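Local structure of Tb427.07.360- putative uncharacterized metacyclic invariant surface protein from Trypanosoma brucei (Trypanosoma brucei, 5VTL) at residues Leu27-Ala32 / Leu87-Glu91; Ala48-Glu53 / Ala65-Arg70; Ser58-Val62 / Ala205-Ala209. The protein is of unknown function but, as a metacyclic invariant surface protein with an extended helical architecture, is probably displayed at the cell surface of the trypanosome. One frame throughout, in Å; residues are numbered along the deposited sequence.

Contact 1: residues Leu27-Ala32 / Leu87-Glu91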
# COMPACT_ATOMS: atom_id res chain seq x y z
N LEU A 27 -3.54 -1.25 4.12
CA LEU A 27 -2.55 -1.69 3.14
C LEU A 27 -2.18 -3.14 3.34
O LEU A 27 -2.04 -3.90 2.38
CB LEU A 27 -1.30 -0.83 3.24
CG LEU A 27 -1.45 0.62 2.80
CD1 LEU A 27 -0.11 1.36 2.85
CD2 LEU A 27 -2.03 0.72 1.40
N LYS A 28 -2.02 -3.54 4.60
CA LYS A 28 -1.70 -4.93 4.92
C LYS A 28 -2.81 -5.85 4.41
O LYS A 28 -2.56 -6.92 3.84
CB LYS A 28 -1.53 -5.11 6.42
CG LYS A 28 -0.26 -4.50 7.01
CD LYS A 28 -0.15 -4.84 8.50
CE LYS A 28 -0.09 -6.34 8.72
NZ LYS A 28 0.63 -6.71 9.97
N ALA A 29 -4.06 -5.43 4.61
CA ALA A 29 -5.19 -6.23 4.16
C ALA A 29 -5.25 -6.32 2.63
O ALA A 29 -5.59 -7.37 2.11
CB ALA A 29 -6.48 -5.68 4.70
N LEU A 30 -4.96 -5.22 1.93
CA LEU A 30 -4.93 -5.21 0.47
C LEU A 30 -3.91 -6.23 0.00
O LEU A 30 -4.19 -7.05 -0.85
CB LEU A 30 -4.53 -3.83 -0.08
CG LEU A 30 -5.60 -2.75 -0.16
CD1 LEU A 30 -5.01 -1.39 -0.55
CD2 LEU A 30 -6.68 -3.15 -1.14
N ALA A 31 -2.71 -6.18 0.57
CA ALA A 31 -1.65 -7.09 0.16
C ALA A 31 -1.98 -8.53 0.44
O ALA A 31 -1.69 -9.39 -0.37
CB ALA A 31 -0.33 -6.70 0.81
N ALA A 32 -2.57 -8.82 1.61
CA ALA A 32 -2.99 -10.18 1.93
C ALA A 32 -4.04 -10.70 0.94
O ALA A 32 -3.98 -11.87 0.53
CB ALA A 32 -3.54 -10.25 3.34
N LEU A 87 4.14 -9.48 0.28
CA LEU A 87 3.37 -9.40 1.52
C LEU A 87 4.31 -9.36 2.72
O LEU A 87 4.09 -8.60 3.65
CB LEU A 87 2.43 -10.59 1.64
CG LEU A 87 1.56 -10.72 2.89
CD1 LEU A 87 0.73 -9.46 3.16
CD2 LEU A 87 0.66 -11.93 2.75
N SER A 88 5.38 -10.16 2.68
CA SER A 88 6.33 -10.16 3.80
C SER A 88 7.04 -8.81 3.91
O SER A 88 7.26 -8.34 5.03
CB SER A 88 7.33 -11.31 3.69
OG SER A 88 8.11 -11.17 2.54
N ASP A 89 7.39 -8.20 2.78
CA ASP A 89 7.89 -6.83 2.80
C ASP A 89 6.88 -5.84 3.41
O ASP A 89 7.25 -5.01 4.25
CB ASP A 89 8.26 -6.36 1.40
CG ASP A 89 9.45 -7.13 0.81
OD1 ASP A 89 10.11 -7.88 1.57
OD2 ASP A 89 9.71 -6.96 -0.40
N VAL A 90 5.63 -5.91 2.98
CA VAL A 90 4.57 -5.04 3.49
C VAL A 90 4.49 -5.15 5.02
O VAL A 90 4.34 -4.16 5.74
CB VAL A 90 3.20 -5.42 2.87
CG1 VAL A 90 2.03 -4.75 3.59
CG2 VAL A 90 3.16 -5.03 1.38
N GLU A 91 4.60 -6.38 5.50
CA GLU A 91 4.41 -6.63 6.91
C GLU A 91 5.52 -5.96 7.72
O GLU A 91 5.30 -5.45 8.82
CB GLU A 91 4.37 -8.13 7.15
CG GLU A 91 2.99 -8.73 6.89
CD GLU A 91 3.01 -10.24 6.83
OE1 GLU A 91 4.11 -10.82 6.86
OE2 GLU A 91 1.91 -10.85 6.74
O HOH W 1 3.05 -5.61 10.19
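L27 meets the partner helix through its backbone, its carbonyl O lying 4.3 Å from V90 CG1, while its side chain turns to Y174 and L177 of helix 157-209. At K28 the contact becomes a matter of aliphatic carbon: V90 CG1 rests 4.0 Å from K28 CA and close to CG, the two side chains passing at a slant. The lysine chain then bends at chi3 (60°), bringing CE alongside E91 CG. Its ammonium reaches a water, NZ to water O 2.7 Å, and that water donates to the backbone O of E91 at 2.6 Å. The E91 carboxylate, with OE2 5.4 Å from K28 NZ, is too far for a salt bridge but may still attract the ammonium. Helices 4-58 and 63-102 run antiparallel here, the short axes 170° apart in direction and 9.6 Å at closest approach, as two members of a long three-helix bundle whose third member, helix 157-209, also touches V90 through L177 and A180. Next comes A31, buried, whose methyl CB packs against two branches at once, L87 CD1 at 3.8 Å and V90 CG2. L87 CD1 reaches on to the backbone N of A32 (3.7 Å), with the A32 methyl beside it and L87 CD2 near A32 CA.

Contact 2: residues Ala48-Glu53 / Ala65-Arg70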
# COMPACT_ATOMS: atom_id res chain seq x y z
N ALA A 48 -6.14 -26.18 -15.18
CA ALA A 48 -6.08 -26.04 -16.62
C ALA A 48 -5.10 -27.08 -17.14
O ALA A 48 -5.38 -27.74 -18.15
CB ALA A 48 -5.64 -24.61 -16.99
N VAL A 49 -3.98 -27.26 -16.44
CA VAL A 49 -2.99 -28.27 -16.84
C VAL A 49 -3.65 -29.65 -16.79
O VAL A 49 -3.52 -30.44 -17.71
CB VAL A 49 -1.70 -28.22 -15.96
CG1 VAL A 49 -0.84 -29.45 -16.14
CG2 VAL A 49 -0.84 -26.97 -16.29
N ARG A 50 -4.37 -29.95 -15.71
CA ARG A 50 -5.07 -31.24 -15.63
C ARG A 50 -6.03 -31.42 -16.80
O ARG A 50 -6.06 -32.48 -17.43
CB ARG A 50 -5.84 -31.36 -14.31
CG ARG A 50 -6.57 -32.69 -14.16
CD ARG A 50 -7.51 -32.71 -12.99
NE ARG A 50 -8.46 -31.60 -13.02
CZ ARG A 50 -9.52 -31.53 -13.82
NH1 ARG A 50 -9.76 -32.50 -14.69
NH2 ARG A 50 -10.32 -30.48 -13.77
N ARG A 51 -6.81 -30.40 -17.09
CA ARG A 51 -7.76 -30.48 -18.19
C ARG A 51 -7.08 -30.75 -19.53
O ARG A 51 -7.53 -31.59 -20.32
CB ARG A 51 -8.57 -29.20 -18.26
CG ARG A 51 -9.56 -29.05 -17.11
CD ARG A 51 -10.16 -27.67 -17.12
NE ARG A 51 -10.87 -27.39 -18.37
CZ ARG A 51 -11.33 -26.19 -18.71
NH1 ARG A 51 -11.99 -26.01 -19.85
NH2 ARG A 51 -11.14 -25.15 -17.91
N ALA A 52 -6.00 -30.03 -19.79
CA ALA A 52 -5.26 -30.18 -21.03
C ALA A 52 -4.64 -31.56 -21.13
O ALA A 52 -4.66 -32.19 -22.19
CB ALA A 52 -4.20 -29.10 -21.13
N GLU A 53 -4.07 -32.05 -20.04
CA GLU A 53 -3.49 -33.39 -20.01
C GLU A 53 -4.52 -34.45 -20.39
O GLU A 53 -4.23 -35.39 -21.14
CB GLU A 53 -2.92 -33.71 -18.63
CG GLU A 53 -1.66 -32.95 -18.28
CD GLU A 53 -1.18 -33.19 -16.86
OE1 GLU A 53 0.02 -32.93 -16.60
OE2 GLU A 53 -1.99 -33.65 -16.02
N ALA A 65 -0.97 -27.46 -26.56
CA ALA A 65 -1.84 -26.83 -25.57
C ALA A 65 -1.46 -27.20 -24.15
O ALA A 65 -1.52 -26.36 -23.24
CB ALA A 65 -3.28 -27.21 -25.83
N VAL A 66 -1.07 -28.46 -23.96
CA VAL A 66 -0.53 -28.91 -22.69
C VAL A 66 0.71 -28.07 -22.36
O VAL A 66 0.90 -27.62 -21.24
CB VAL A 66 -0.14 -30.40 -22.69
CG1 VAL A 66 0.57 -30.77 -21.41
CG2 VAL A 66 -1.35 -31.29 -22.90
N GLY A 67 1.57 -27.88 -23.34
CA GLY A 67 2.77 -27.08 -23.14
C GLY A 67 2.49 -25.64 -22.73
O GLY A 67 3.13 -25.09 -21.83
N ARG A 68 1.54 -25.01 -23.39
CA ARG A 68 1.16 -23.65 -23.07
C ARG A 68 0.59 -23.57 -21.65
O ARG A 68 0.87 -22.62 -20.90
CB ARG A 68 0.12 -23.16 -24.09
CG ARG A 68 -0.33 -21.73 -23.86
CD ARG A 68 -1.30 -21.26 -24.93
NE ARG A 68 -1.74 -19.88 -24.70
CZ ARG A 68 -2.83 -19.32 -25.22
NH1 ARG A 68 -3.66 -20.02 -25.99
NH2 ARG A 68 -3.12 -18.06 -24.94
N ALA A 69 -0.23 -24.56 -21.28
CA ALA A 69 -0.79 -24.63 -19.93
C ALA A 69 0.32 -24.75 -18.86
O ALA A 69 0.29 -24.09 -17.82
CB ALA A 69 -1.74 -25.79 -19.82
N ARG A 70 1.29 -25.61 -19.13
CA ARG A 70 2.39 -25.82 -18.19
C ARG A 70 3.25 -24.59 -18.01
O ARG A 70 3.71 -24.30 -16.92
CB ARG A 70 3.25 -27.00 -18.65
CG ARG A 70 2.55 -28.34 -18.44
CD ARG A 70 3.40 -29.55 -18.80
NE ARG A 70 2.68 -30.76 -18.38
CZ ARG A 70 2.77 -31.95 -18.95
NH1 ARG A 70 3.55 -32.14 -20.00
NH2 ARG A 70 2.06 -32.96 -18.48
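The helical segments 48-53 and 65-70 run antiparallel, their directions 169° apart and their axes approaching to 8.8 Å, with V49 facing A69 and A52 facing V66. Such close backbones suit the small residues between them: A52 CB lies 4.3 Å from A69 CB, and each alanine also receives a valine. V49 sends CG2 across to the A69 backbone, 3.5 Å from A69 O, and against the A69 methyl. V66 returns the same move, its CG2 coming 3.5 Å from A52 O and close to A52 CB. In both valines CG1 is anti to the backbone N (chi1 166° in V49), which sets CG2 anti to the carbonyl carbon and brings it to the backbone O and methyl of the facing alanine. Along one margin a salt bridge spans the helices, R70 NH2 donating to E53 OE1 at 2.8 Å with an N-H...O angle of 160°. The oxygen sits at the edge of the guanidinium, near its plane, but is approached on its anti side, and the carboxylate is turned steeply to the guanidinium. V66 CG1 lies under one guanidinium face, 3.4 Å from its plane and over its centre, so the charged group is backed by an aliphatic branch. Helix 157-209 packs alongside both segments, A198 touching A48, A202 and E203 touching R51, and A205 touching A65; R51 is also salt-bridged to E206.

Contact 3: residues Ser58-Val62 / Ala205-Ala209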
# COMPACT_ATOMS: atom_id res chain seq x y z
N SER A 58 -6.58 -38.28 -25.19
CA SER A 58 -7.49 -38.76 -26.23
C SER A 58 -7.03 -38.34 -27.60
O SER A 58 -7.47 -38.90 -28.60
CB SER A 58 -8.92 -38.26 -25.97
OG SER A 58 -9.11 -36.97 -26.49
N THR A 59 -6.12 -37.37 -27.66
CA THR A 59 -5.82 -36.64 -28.88
C THR A 59 -4.39 -36.12 -28.87
O THR A 59 -4.11 -35.10 -28.24
CB THR A 59 -6.74 -35.39 -28.95
OG1 THR A 59 -8.12 -35.78 -28.80
CG2 THR A 59 -6.55 -34.63 -30.25
N PRO A 60 -3.47 -36.76 -29.60
CA PRO A 60 -2.11 -36.19 -29.58
C PRO A 60 -2.01 -34.79 -30.20
O PRO A 60 -0.98 -34.12 -30.05
CB PRO A 60 -1.31 -37.20 -30.42
CG PRO A 60 -2.32 -37.83 -31.31
CD PRO A 60 -3.55 -37.95 -30.47
N LYS A 61 -3.06 -34.36 -30.88
CA LYS A 61 -3.06 -33.08 -31.58
C LYS A 61 -3.08 -31.87 -30.65
O LYS A 61 -2.92 -30.73 -31.10
CB LYS A 61 -4.26 -33.01 -32.52
CG LYS A 61 -4.29 -34.13 -33.55
CD LYS A 61 -5.48 -34.03 -34.50
CE LYS A 61 -5.43 -35.15 -35.54
NZ LYS A 61 -6.71 -35.32 -36.29
N VAL A 62 -3.28 -32.10 -29.36
CA VAL A 62 -3.30 -30.99 -28.40
C VAL A 62 -2.01 -30.92 -27.59
O VAL A 62 -1.97 -30.27 -26.53
CB VAL A 62 -4.52 -31.11 -27.44
CG1 VAL A 62 -5.79 -31.24 -28.24
CG2 VAL A 62 -4.37 -32.28 -26.54
N ALA A 205 -7.58 -27.18 -26.10
CA ALA A 205 -7.31 -28.60 -26.05
C ALA A 205 -8.60 -29.39 -26.05
O ALA A 205 -8.75 -30.39 -26.76
CB ALA A 205 -6.53 -28.94 -24.80
N GLU A 206 -9.54 -28.95 -25.22
CA GLU A 206 -10.80 -29.66 -25.09
C GLU A 206 -11.61 -29.60 -26.39
O GLU A 206 -12.19 -30.61 -26.80
CB GLU A 206 -11.60 -29.14 -23.89
CG GLU A 206 -11.11 -29.70 -22.56
CD GLU A 206 -11.76 -29.09 -21.33
OE1 GLU A 206 -12.58 -28.15 -21.49
OE2 GLU A 206 -11.44 -29.54 -20.22
N ARG A 207 -11.61 -28.44 -27.04
CA ARG A 207 -12.31 -28.29 -28.32
C ARG A 207 -11.70 -29.19 -29.37
O ARG A 207 -12.41 -29.84 -30.14
CB ARG A 207 -12.23 -26.86 -28.83
CG ARG A 207 -13.13 -25.88 -28.13
CD ARG A 207 -13.14 -24.56 -28.87
NE ARG A 207 -11.81 -23.92 -28.91
CZ ARG A 207 -11.46 -22.84 -28.20
NH1 ARG A 207 -12.32 -22.24 -27.38
NH2 ARG A 207 -10.24 -22.34 -28.32
N THR A 208 -10.37 -29.23 -29.42
CA THR A 208 -9.68 -30.05 -30.39
C THR A 208 -9.94 -31.53 -30.14
O THR A 208 -10.18 -32.28 -31.07
CB THR A 208 -8.17 -29.76 -30.39
OG1 THR A 208 -7.95 -28.39 -30.74
CG2 THR A 208 -7.45 -30.65 -31.42
N ALA A 209 -9.89 -31.95 -28.88
CA ALA A 209 -10.14 -33.35 -28.54
C ALA A 209 -11.57 -33.78 -28.87
O ALA A 209 -11.81 -34.91 -29.30
CB ALA A 209 -9.84 -33.61 -27.10
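S58 OG is gripped by two partners, the hydroxyl of T59, with OG to OG1 2.8 Å, and the backbone O of A55 one turn back in helix 4-58. This hydroxyl pair faces the end of helix 157-209: the A209 methyl CB lies 3.5 Å from S58 OG and 3.2 Å from T59 OG1, close packing of carbon against oxygen. T59 OG1 stands anti to its carbonyl carbon (chi1 -53°), beside S58 OG, while the T59 CG2 branch lies near T208 CG2. Past P60, K61 adds its CB, 4.1 Å from T208 CG2, before its extended chain leads off. The main apolar insertion is V62. Its CG1 comes 3.4 Å from A205 O and 3.5 Å from T208 CB, and its CB lies 4.0 Å from A205 CB, so the valine spans one turn of the partner helix from A205 to T208. The V62 and T208 side chains pass alongside one another, pointing opposite ways, and the threonine hydroxyl is bonded instead to E204 O within its own helix. F56 also touches V62, and A55 packs on A205 and A209, bringing helix 4-58 into the same cluster. V62 occupies the N-cap position of helix 63-102. Helices 4-58 and 63-102 form a helical hairpin, joined by a short connection with a 3-10 turn at 60-61, and the last turn of helix 157-209 packs against its bend.

Contacts 1 and 2 join the same pair of helices, 4-58 and 63-102, with centres 32 Å apart; along the chain the second is nested inside the loop closed by the first. Contact 3 instead brings helix 157-209 against the connection between that pair. Contact 1 lies near the middle of the molecule and is partly buried, its polar link made through water. Contact 2 is the more buried, with closer axes and a direct salt bridge at its margin. Contact 3, at the far end, is also partly buried and relies on van der Waals packing across its segments. Contacts 2 and 3 adjoin, through the R51-E206 salt bridge and A65 against A205, whereas contact 1 touches neither.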